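Local coordinates for protein cytosolic IMP-GMP specific 5'-nucleotidase (Legionella pneumophila subsp. pneumophila, PDB 4OHF) that probably hydrolyses selected purine nucleoside monophosphates such as IMP and GMP, as a magnesium-dependent cytosolic 5'-nucleotidase with a HAD-like fold, at residues K59-N64 against C133-Q138; D42-R47 against Y162-V167; R10-R15 against T444-N449. All coordinates share one frame; numbering follows the deposited sequence.

Interactions 1 and 2 sit next to each other, centres 13 Å apart, and share helix 33-51: it belongs to the helix pair of interaction 2, and the 59-64 loop of interaction 1 packs on it. Interaction 3 lies on the opposite side of the chain's centre, about 42 and 41 Å from them, centre to centre, and closes a loop enclosing both. Of these partly buried contacts, interaction 2 is the most enclosed, four of seven touching residues buried and none exposed, and largely apolar. Interaction 1, two of seven exposed, joins aromatic packing to one glutamine-to-backbone hydrogen bond. Interaction 3, one of eleven exposed, is mainly a backbone ladder and alone reaches the second subunit and a phosphate.

Interaction 1: K59-N64 against C133-Q138; sequences KKFKFN and CILYGQ
The ring of Phe61 has Gln138 CB over one face. That atom stands 3.9 Å from the Phe61 ring centroid in a CH-pi contact, offset toward the rim where CE1 and CD1 lie. At the edge of the same ring, near its plane, Leu135 CD1 approaches Phe61 CD1 at 4.1 Å. The backbone of the helix borders the ring too, with Gln138 O 3.6 Å from Phe61 CZ. The side chains of Phe61 and Gln138 run antiparallel alongside one another, and the Gln138 amide is turned 34° from the ring plane.

The first torsion of Gln138 sets CG anti to the carbonyl carbon (chi1 -64°), and the extended chain beyond it carries the amide past the ring to the loop backbone. There Gln138 NE2 donates to Lys62 O over 2.8 Å, with an N-H...O angle of 154°. The oxygen lies almost in the amide plane, while the donor stands somewhat tilted from the Lys62 carbonyl plane. Gln138 OE1 is bonded to Tyr41 OH, so the amide is held at both ends and its rotation is fixed.

Farther along, the side chains of Phe63 and Ile134 cross at about a right angle, Ile134 CD1 standing oblique to the ring, 3.6 Å from Phe63 CE2. The same methyl lies against Asn64 O. Tyr41 of helix 33-51 also meets the Phe63 ring, and Phe61 O accepts a hydrogen bond from Lys45 of that helix.

The 59-64 loop is thus laid across helix 33-51 and helix 129-143. Both helices fall between the magnesium-binding strand end at Asp23 and strand 204-208, the stretch in which HAD phosphatases of the C1 type carry their cap, consistent with a cap-domain loop.

Interaction 2: D42-R47 against Y162-V167; sequences DLVKER and YCVDKV
Apolar contacts make up most of this crossing of two helices, with Val44 at its centre. Val44 sends CG1 to Cys163 CB (3.9 Å) and CG2 to Val164 CG2 (4.0 Å), so one branch touches each of two successive residues. Val167 packs on both Leu43 and Val44. Its CG2, anti to the backbone N, meets Leu43 CB at 3.4 Å, the two side chains crossing at about a right angle, while its CG1 turns to Val44.

Arg47 contributes first by its stem: CG lies 3.6 Å from Cys163 SG. Bends at chi2 and chi3 (58° and 61°) then fold the chain back, bringing the edge of the guanidinium beside Lys166 CG. Arg47 NH2 forms a salt bridge with Asp170 OD2, an acidic partner beyond the segment. Lys166 NZ stays 6.3 Å from Arg47 NH1, so the like charges do not touch.

The axes of the 42-47 and 162-167 segments, on helices 33-51 and 153-170, come within 8.9 Å, with 118° between their N-to-C directions. Helix 172-178 packs on Leu43 and Val167, Phe128 on Val164, and Phe52 on Cys163.

Interaction 3: R10-R15 against T444-N449; sequences RIINMR and TYFRAN. With PO4 (phosphate ion), chain I.
Ile11 packs against Tyr445 and Arg447 of the partner segment. Its CB faces Phe446 O at 3.7 Å. CG2, anti to the backbone N (chi1 of CG1 -67°), rests obliquely against Tyr445, 3.5 Å from its CZ. The other branch runs alongside Arg447: CG1 passes Arg447 CG, and CD1 ends 3.7 Å from Arg447 NH1. The Arg447 guanidinium in turn has Tyr445 CE2 over its face.

Around this, the backbones pair as a short antiparallel ladder. Ile12 and Phe446 form the hydrogen-bonded pair: Ile12 N bonds to Phe446 O, and Phe446 N returns a bond to Ile12 O. Met14 N adds a third to Thr444 O. Asn13 and Tyr445 are the non-hydrogen-bonded pair; their side chains cross at about a right angle, with the amide plane turned 50° from the ring. On the other face from Asn13 and Tyr445, Ile12 CG2 meets the edge of the Phe446 ring at CD2 (3.6 Å), and Thr444 CG2 covers a face of that ring.

Arg10 points away from the ladder to grip a phosphate by two N-H groups: NE to O3 (3.2 Å), and NH2 to O2 (3.0 Å, nearly straight at 176°), with the phosphorus in the guanidinium plane. Lys313, Arg319 and Thr320 N of the same chain, and Tyr113 OH of the second subunit, also bond the phosphate. The ion probably came from the crystallisation liquor, yet these donors imply a subunit-interface pocket suited to an anion, with the Arg10 side chain about 9 Å from bound GMP.

Interaction 1: K59-N64 against C133-Q138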
loop_
_atom_site.group_PDB
_atom_site.type_symbol
_atom_site.label_atom_id
_atom_site.label_comp_id
_atom_site.label_asym_id
_atom_site.label_seq_id
_atom_site.Cartn_x
_atom_site.Cartn_y
_atom_site.Cartn_z
ATOM N N LYS B 59 5.438 36.813 -14.512
ATOM C CA LYS B 59 6.502 37.684 -14.024
ATOM C C LYS B 59 5.896 38.909 -13.342
ATOM O O LYS B 59 6.539 39.559 -12.521
ATOM C CB LYS B 59 7.391 38.139 -15.184
ATOM C CG LYS B 59 7.996 37.011 -16.006
ATOM C CD LYS B 59 8.769 37.556 -17.209
ATOM C CE LYS B 59 9.291 36.437 -18.097
ATOM N NZ LYS B 59 9.968 36.963 -19.315
ATOM N N LYS B 60 4.650 39.212 -13.684
ATOM C CA LYS B 60 3.953 40.367 -13.127
ATOM C C LYS B 60 3.363 40.096 -11.733
ATOM O O LYS B 60 3.051 41.028 -10.988
ATOM C CB LYS B 60 2.842 40.789 -14.091
ATOM C CG LYS B 60 2.733 42.289 -14.327
ATOM C CD LYS B 60 1.756 42.597 -15.467
ATOM C CE LYS B 60 1.675 44.091 -15.745
ATOM N NZ LYS B 60 1.203 44.850 -14.549
ATOM N N PHE B 61 3.213 38.820 -11.389
ATOM C CA PHE B 61 2.661 38.421 -10.095
ATOM C C PHE B 61 3.292 39.147 -8.910
ATOM O O PHE B 61 4.513 39.224 -8.790
ATOM C CB PHE B 61 2.817 36.907 -9.899
ATOM C CG PHE B 61 1.836 36.083 -10.691
ATOM C CD1 PHE B 61 1.899 34.691 -10.659
ATOM C CD2 PHE B 61 0.843 36.688 -11.458
ATOM C CE1 PHE B 61 0.991 33.916 -11.375
ATOM C CE2 PHE B 61 -0.062 35.925 -12.173
ATOM C CZ PHE B 61 0.013 34.533 -12.131
ATOM N N LYS B 62 2.446 39.667 -8.029
ATOM C CA LYS B 62 2.912 40.387 -6.851
ATOM C C LYS B 62 2.829 39.500 -5.621
ATOM O O LYS B 62 1.859 38.767 -5.438
ATOM C CB LYS B 62 2.079 41.658 -6.640
ATOM C CG LYS B 62 2.865 42.951 -6.807
ATOM C CD LYS B 62 3.569 42.991 -8.157
ATOM C CE LYS B 62 4.517 44.180 -8.272
ATOM N NZ LYS B 62 5.266 44.158 -9.569
ATOM N N PHE B 63 3.855 39.572 -4.782
ATOM C CA PHE B 63 3.910 38.771 -3.567
ATOM C C PHE B 63 3.446 39.518 -2.328
ATOM O O PHE B 63 3.996 40.553 -1.970
ATOM C CB PHE B 63 5.335 38.251 -3.345
ATOM C CG PHE B 63 5.542 37.582 -2.012
ATOM C CD1 PHE B 63 6.005 38.304 -0.922
ATOM C CD2 PHE B 63 5.265 36.228 -1.846
ATOM C CE1 PHE B 63 6.193 37.686 0.317
ATOM C CE2 PHE B 63 5.450 35.604 -0.613
ATOM C CZ PHE B 63 5.914 36.332 0.466
ATOM N N ASN B 64 2.414 38.984 -1.687
ATOM C CA ASN B 64 1.890 39.567 -0.458
ATOM C C ASN B 64 1.896 38.507 0.641
ATOM O O ASN B 64 1.054 37.601 0.664
ATOM C CB ASN B 64 0.474 40.107 -0.660
ATOM C CG ASN B 64 -0.217 40.427 0.654
ATOM O OD1 ASN B 64 0.389 40.935 1.591
ATOM N ND2 ASN B 64 -1.500 40.129 0.725
ATOM N N CYS B 133 1.983 28.355 -1.509
ATOM C CA CYS B 133 0.544 28.612 -1.534
ATOM C C CYS B 133 0.174 29.868 -2.299
ATOM O O CYS B 133 -0.710 29.839 -3.147
ATOM C CB CYS B 133 -0.013 28.704 -0.116
ATOM S SG CYS B 133 -0.180 27.114 0.716
ATOM N N ILE B 134 0.844 30.972 -1.998
ATOM C CA ILE B 134 0.556 32.221 -2.687
ATOM C C ILE B 134 0.769 32.060 -4.192
ATOM O O ILE B 134 -0.118 32.374 -4.994
ATOM C CB ILE B 134 1.449 33.354 -2.184
ATOM C CG1 ILE B 134 1.141 33.637 -0.710
ATOM C CG2 ILE B 134 1.233 34.587 -3.044
ATOM C CD1 ILE B 134 2.067 34.645 -0.075
ATOM N N LEU B 135 1.942 31.559 -4.575
ATOM C CA LEU B 135 2.234 31.362 -5.982
ATOM C C LEU B 135 1.214 30.429 -6.640
ATOM O O LEU B 135 0.605 30.788 -7.643
ATOM C CB LEU B 135 3.635 30.790 -6.165
ATOM C CG LEU B 135 4.048 30.597 -7.630
ATOM C CD1 LEU B 135 3.907 31.915 -8.340
ATOM C CD2 LEU B 135 5.477 30.091 -7.739
ATOM N N TYR B 136 1.022 29.237 -6.075
ATOM C CA TYR B 136 0.081 28.278 -6.637
ATOM C C TYR B 136 -1.292 28.903 -6.798
ATOM O O TYR B 136 -1.964 28.705 -7.806
ATOM C CB TYR B 136 -0.037 27.048 -5.748
ATOM C CG TYR B 136 -0.874 25.949 -6.363
ATOM C CD1 TYR B 136 -0.419 25.237 -7.469
ATOM C CD2 TYR B 136 -2.118 25.619 -5.836
ATOM C CE1 TYR B 136 -1.179 24.217 -8.036
ATOM C CE2 TYR B 136 -2.892 24.602 -6.394
ATOM C CZ TYR B 136 -2.418 23.905 -7.494
ATOM O OH TYR B 136 -3.191 22.914 -8.051
ATOM N N GLY B 137 -1.708 29.665 -5.800
ATOM C CA GLY B 137 -3.003 30.301 -5.886
ATOM C C GLY B 137 -3.104 31.175 -7.118
ATOM O O GLY B 137 -4.046 31.056 -7.896
ATOM N N GLN B 138 -2.128 32.059 -7.301
ATOM C CA GLN B 138 -2.115 32.961 -8.448
ATOM C C GLN B 138 -2.016 32.203 -9.762
ATOM O O GLN B 138 -2.669 32.562 -10.737
ATOM C CB GLN B 138 -0.958 33.942 -8.313
ATOM C CG GLN B 138 -1.096 34.852 -7.104
ATOM C CD GLN B 138 0.201 35.556 -6.760
ATOM O OE1 GLN B 138 1.273 34.941 -6.792
ATOM N NE2 GLN B 138 0.116 36.840 -6.415
#

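Interaction 2: D42-R47 against Y162-V167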
loop_
_atom_site.group_PDB
_atom_site.type_symbol
_atom_site.label_atom_id
_atom_site.label_comp_id
_atom_site.label_asym_id
_atom_site.label_seq_id
_atom_site.Cartn_x
_atom_site.Cartn_y
_atom_site.Cartn_z
ATOM N N ASP B 42 10.212 34.905 -5.496
ATOM C CA ASP B 42 10.826 35.409 -6.723
ATOM C C ASP B 42 11.626 34.332 -7.457
ATOM O O ASP B 42 11.319 33.994 -8.592
ATOM C CB ASP B 42 11.746 36.594 -6.435
ATOM C CG ASP B 42 11.003 37.799 -5.891
ATOM O OD1 ASP B 42 9.790 37.925 -6.155
ATOM O OD2 ASP B 42 11.637 38.634 -5.208
ATOM N N LEU B 43 12.654 33.788 -6.817
ATOM C CA LEU B 43 13.463 32.763 -7.463
ATOM C C LEU B 43 12.616 31.661 -8.104
ATOM O O LEU B 43 12.897 31.246 -9.226
ATOM C CB LEU B 43 14.440 32.137 -6.458
ATOM C CG LEU B 43 15.452 33.072 -5.804
ATOM C CD1 LEU B 43 16.266 32.317 -4.776
ATOM C CD2 LEU B 43 16.348 33.674 -6.869
ATOM N N VAL B 44 11.588 31.188 -7.398
ATOM C CA VAL B 44 10.717 30.117 -7.898
ATOM C C VAL B 44 9.836 30.569 -9.047
ATOM O O VAL B 44 9.628 29.829 -10.005
ATOM C CB VAL B 44 9.794 29.559 -6.782
ATOM C CG1 VAL B 44 8.776 28.592 -7.367
ATOM C CG2 VAL B 44 10.618 28.845 -5.737
ATOM N N LYS B 45 9.308 31.782 -8.942
ATOM C CA LYS B 45 8.454 32.324 -9.988
ATOM C C LYS B 45 9.289 32.531 -11.246
ATOM O O LYS B 45 8.820 32.323 -12.366
ATOM C CB LYS B 45 7.842 33.649 -9.533
ATOM C CG LYS B 45 6.773 34.190 -10.464
ATOM C CD LYS B 45 6.154 35.451 -9.906
ATOM C CE LYS B 45 7.217 36.504 -9.645
ATOM N NZ LYS B 45 6.631 37.782 -9.162
ATOM N N GLU B 46 10.535 32.933 -11.046
ATOM C CA GLU B 46 11.458 33.165 -12.143
ATOM C C GLU B 46 11.764 31.860 -12.862
ATOM O O GLU B 46 11.578 31.752 -14.071
ATOM C CB GLU B 46 12.744 33.769 -11.594
ATOM C CG GLU B 46 13.872 33.898 -12.589
ATOM C CD GLU B 46 15.205 34.082 -11.892
ATOM O OE1 GLU B 46 15.338 35.055 -11.115
ATOM O OE2 GLU B 46 16.110 33.248 -12.114
ATOM N N ARG B 47 12.226 30.869 -12.108
ATOM C CA ARG B 47 12.575 29.562 -12.661
ATOM C C ARG B 47 11.438 28.932 -13.466
ATOM O O ARG B 47 11.672 28.060 -14.303
ATOM C CB ARG B 47 13.007 28.610 -11.538
ATOM C CG ARG B 47 13.407 27.222 -12.009
ATOM C CD ARG B 47 14.539 27.298 -13.006
ATOM N NE ARG B 47 15.724 27.901 -12.412
ATOM C CZ ARG B 47 16.648 27.222 -11.739
ATOM N NH1 ARG B 47 16.524 25.908 -11.581
ATOM N NH2 ARG B 47 17.690 27.863 -11.213
ATOM N N TYR B 162 8.988 21.339 -8.300
ATOM C CA TYR B 162 10.252 21.072 -8.961
ATOM C C TYR B 162 11.164 22.288 -8.850
ATOM O O TYR B 162 12.344 22.157 -8.518
ATOM C CB TYR B 162 10.010 20.719 -10.433
ATOM C CG TYR B 162 11.276 20.500 -11.242
ATOM C CD1 TYR B 162 11.894 21.558 -11.913
ATOM C CD2 TYR B 162 11.861 19.237 -11.331
ATOM C CE1 TYR B 162 13.065 21.361 -12.655
ATOM C CE2 TYR B 162 13.029 19.031 -12.065
ATOM C CZ TYR B 162 13.625 20.096 -12.724
ATOM O OH TYR B 162 14.785 19.892 -13.442
ATOM N N CYS B 163 10.622 23.467 -9.126
ATOM C CA CYS B 163 11.407 24.687 -9.039
ATOM C C CYS B 163 11.931 24.927 -7.634
ATOM O O CYS B 163 13.096 25.305 -7.460
ATOM C CB CYS B 163 10.577 25.884 -9.462
ATOM S SG CYS B 163 10.136 25.865 -11.184
ATOM N N VAL B 164 11.071 24.712 -6.639
ATOM C CA VAL B 164 11.452 24.903 -5.244
ATOM C C VAL B 164 12.644 24.012 -4.896
ATOM O O VAL B 164 13.606 24.463 -4.269
ATOM C CB VAL B 164 10.287 24.576 -4.262
ATOM C CG1 VAL B 164 10.719 24.887 -2.843
ATOM C CG2 VAL B 164 9.051 25.378 -4.607
ATOM N N ASP B 165 12.572 22.745 -5.301
ATOM C CA ASP B 165 13.658 21.806 -5.026
ATOM C C ASP B 165 14.909 22.241 -5.778
ATOM O O ASP B 165 16.022 22.185 -5.243
ATOM C CB ASP B 165 13.290 20.379 -5.456
ATOM C CG ASP B 165 12.054 19.849 -4.751
ATOM O OD1 ASP B 165 11.895 20.116 -3.534
ATOM O OD2 ASP B 165 11.250 19.151 -5.418
ATOM N N LYS B 166 14.721 22.681 -7.018
ATOM C CA LYS B 166 15.835 23.115 -7.843
ATOM C C LYS B 166 16.521 24.321 -7.229
ATOM O O LYS B 166 17.728 24.309 -6.989
ATOM C CB LYS B 166 15.349 23.472 -9.245
ATOM C CG LYS B 166 16.349 23.114 -10.334
ATOM C CD LYS B 166 16.574 21.599 -10.374
ATOM C CE LYS B 166 17.562 21.187 -11.451
ATOM N NZ LYS B 166 17.700 19.698 -11.508
ATOM N N VAL B 167 15.738 25.362 -6.971
ATOM C CA VAL B 167 16.262 26.590 -6.394
ATOM C C VAL B 167 16.982 26.323 -5.068
ATOM O O VAL B 167 17.865 27.086 -4.667
ATOM C CB VAL B 167 15.124 27.625 -6.189
ATOM C CG1 VAL B 167 14.294 27.265 -4.983
ATOM C CG2 VAL B 167 15.703 29.009 -6.050
#

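Interaction 3: R10-R15 against T444-N449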
loop_
_atom_site.group_PDB
_atom_site.type_symbol
_atom_site.label_atom_id
_atom_site.label_comp_id
_atom_site.label_asym_id
_atom_site.label_seq_id
_atom_site.Cartn_x
_atom_site.Cartn_y
_atom_site.Cartn_z
ATOM N N ARG B 10 4.275 17.024 25.882
ATOM C CA ARG B 10 4.598 15.775 26.562
ATOM C C ARG B 10 5.807 15.980 27.449
ATOM O O ARG B 10 6.681 16.788 27.142
ATOM C CB ARG B 10 4.956 14.682 25.567
ATOM C CG ARG B 10 3.813 13.986 24.911
ATOM C CD ARG B 10 4.358 12.889 24.000
ATOM N NE ARG B 10 5.043 13.439 22.837
ATOM C CZ ARG B 10 4.435 14.188 21.920
ATOM N NH1 ARG B 10 3.135 14.464 22.048
ATOM N NH2 ARG B 10 5.122 14.660 20.882
ATOM N N ILE B 11 5.857 15.221 28.536
ATOM C CA ILE B 11 6.964 15.290 29.470
ATOM C C ILE B 11 8.314 15.054 28.798
ATOM O O ILE B 11 8.441 14.195 27.937
ATOM C CB ILE B 11 6.827 14.207 30.571
ATOM C CG1 ILE B 11 5.628 14.511 31.467
ATOM C CG2 ILE B 11 8.117 14.117 31.401
ATOM C CD1 ILE B 11 5.283 13.366 32.409
ATOM N N ILE B 12 9.299 15.855 29.188
ATOM C CA ILE B 12 10.677 15.683 28.750
ATOM C C ILE B 12 11.549 16.218 29.889
ATOM O O ILE B 12 11.451 17.387 30.275
ATOM C CB ILE B 12 11.034 16.397 27.419
ATOM C CG1 ILE B 12 12.437 15.943 27.002
ATOM C CG2 ILE B 12 10.997 17.925 27.566
ATOM C CD1 ILE B 12 12.960 16.586 25.767
ATOM N N ASN B 13 12.365 15.329 30.451
ATOM C CA ASN B 13 13.259 15.657 31.557
ATOM C C ASN B 13 14.593 16.121 30.973
ATOM O O ASN B 13 15.441 15.305 30.653
ATOM C CB ASN B 13 13.437 14.398 32.414
ATOM C CG ASN B 13 14.234 14.640 33.673
ATOM O OD1 ASN B 13 14.536 15.779 34.032
ATOM N ND2 ASN B 13 14.573 13.555 34.362
ATOM N N MET B 14 14.780 17.426 30.820
ATOM C CA MET B 14 16.026 17.924 30.235
ATOM C C MET B 14 17.273 17.427 30.961
ATOM O O MET B 14 18.349 17.346 30.368
ATOM C CB MET B 14 16.043 19.454 30.186
ATOM C CG MET B 14 15.148 20.069 29.121
ATOM S SD MET B 14 15.419 19.458 27.438
ATOM C CE MET B 14 16.788 20.478 26.910
ATOM N N ARG B 15 17.121 17.097 32.239
ATOM C CA ARG B 15 18.227 16.602 33.052
ATOM C C ARG B 15 18.804 15.333 32.442
ATOM O O ARG B 15 20.016 15.123 32.465
ATOM C CB ARG B 15 17.737 16.316 34.479
ATOM C CG ARG B 15 18.740 15.589 35.380
ATOM C CD ARG B 15 19.382 16.514 36.409
ATOM N NE ARG B 15 18.389 17.178 37.252
ATOM C CZ ARG B 15 18.694 18.004 38.250
ATOM N NH1 ARG B 15 19.966 18.260 38.532
ATOM N NH2 ARG B 15 17.729 18.589 38.953
ATOM N N THR B 444 15.514 21.638 33.621
ATOM C CA THR B 444 14.058 21.762 33.618
ATOM C C THR B 444 13.282 20.482 33.303
ATOM O O THR B 444 13.569 19.797 32.329
ATOM C CB THR B 444 13.616 22.814 32.588
ATOM O OG1 THR B 444 14.279 24.060 32.854
ATOM C CG2 THR B 444 12.124 23.016 32.647
ATOM N N TYR B 445 12.294 20.162 34.131
ATOM C CA TYR B 445 11.463 18.988 33.871
ATOM C C TYR B 445 10.163 19.564 33.291
ATOM O O TYR B 445 9.366 20.166 34.020
ATOM C CB TYR B 445 11.157 18.228 35.164
ATOM C CG TYR B 445 10.494 16.870 34.974
ATOM C CD1 TYR B 445 11.244 15.695 35.029
ATOM C CD2 TYR B 445 9.113 16.757 34.768
ATOM C CE1 TYR B 445 10.644 14.437 34.893
ATOM C CE2 TYR B 445 8.501 15.505 34.624
ATOM C CZ TYR B 445 9.278 14.344 34.690
ATOM O OH TYR B 445 8.699 13.095 34.552
ATOM N N PHE B 446 9.970 19.396 31.986
ATOM C CA PHE B 446 8.790 19.899 31.301
ATOM C C PHE B 446 7.582 18.966 31.393
ATOM O O PHE B 446 7.664 17.786 31.030
ATOM C CB PHE B 446 9.111 20.140 29.822
ATOM C CG PHE B 446 10.015 21.320 29.569
ATOM C CD1 PHE B 446 9.576 22.621 29.797
ATOM C CD2 PHE B 446 11.298 21.134 29.075
ATOM C CE1 PHE B 446 10.403 23.713 29.531
ATOM C CE2 PHE B 446 12.128 22.227 28.807
ATOM C CZ PHE B 446 11.677 23.510 29.036
ATOM N N ARG B 447 6.465 19.500 31.877
ATOM C CA ARG B 447 5.214 18.745 31.987
ATOM C C ARG B 447 4.115 19.493 31.239
ATOM O O ARG B 447 4.173 20.716 31.068
ATOM C CB ARG B 447 4.774 18.584 33.447
ATOM C CG ARG B 447 5.583 17.611 34.277
ATOM C CD ARG B 447 5.205 17.727 35.755
ATOM N NE ARG B 447 5.994 16.828 36.590
ATOM C CZ ARG B 447 5.899 15.506 36.536
ATOM N NH1 ARG B 447 5.044 14.946 35.694
ATOM N NH2 ARG B 447 6.680 14.746 37.294
ATOM N N ALA B 448 3.101 18.759 30.805
ATOM C CA ALA B 448 1.997 19.374 30.097
ATOM C C ALA B 448 0.818 19.580 31.031
ATOM O O ALA B 448 0.568 18.764 31.919
ATOM C CB ALA B 448 1.585 18.501 28.951
ATOM N N ASN B 449 0.101 20.677 30.837
ATOM C CA ASN B 449 -1.078 20.960 31.641
ATOM C C ASN B 449 -2.135 20.001 31.111
ATOM O O ASN B 449 -2.186 19.763 29.906
ATOM C CB ASN B 449 -1.534 22.395 31.409
ATOM C CG ASN B 449 -0.442 23.410 31.705
ATOM O OD1 ASN B 449 -0.419 24.504 31.127
ATOM N ND2 ASN B 449 0.463 23.062 32.622
HETATM P P PO4 I . 8.824 13.157 21.585
HETATM O O1 PO4 I . 10.203 13.690 21.718
HETATM O O2 PO4 I . 8.015 14.079 20.750
HETATM O O3 PO4 I . 8.208 13.039 22.929
HETATM O O4 PO4 I . 8.862 11.821 20.946
#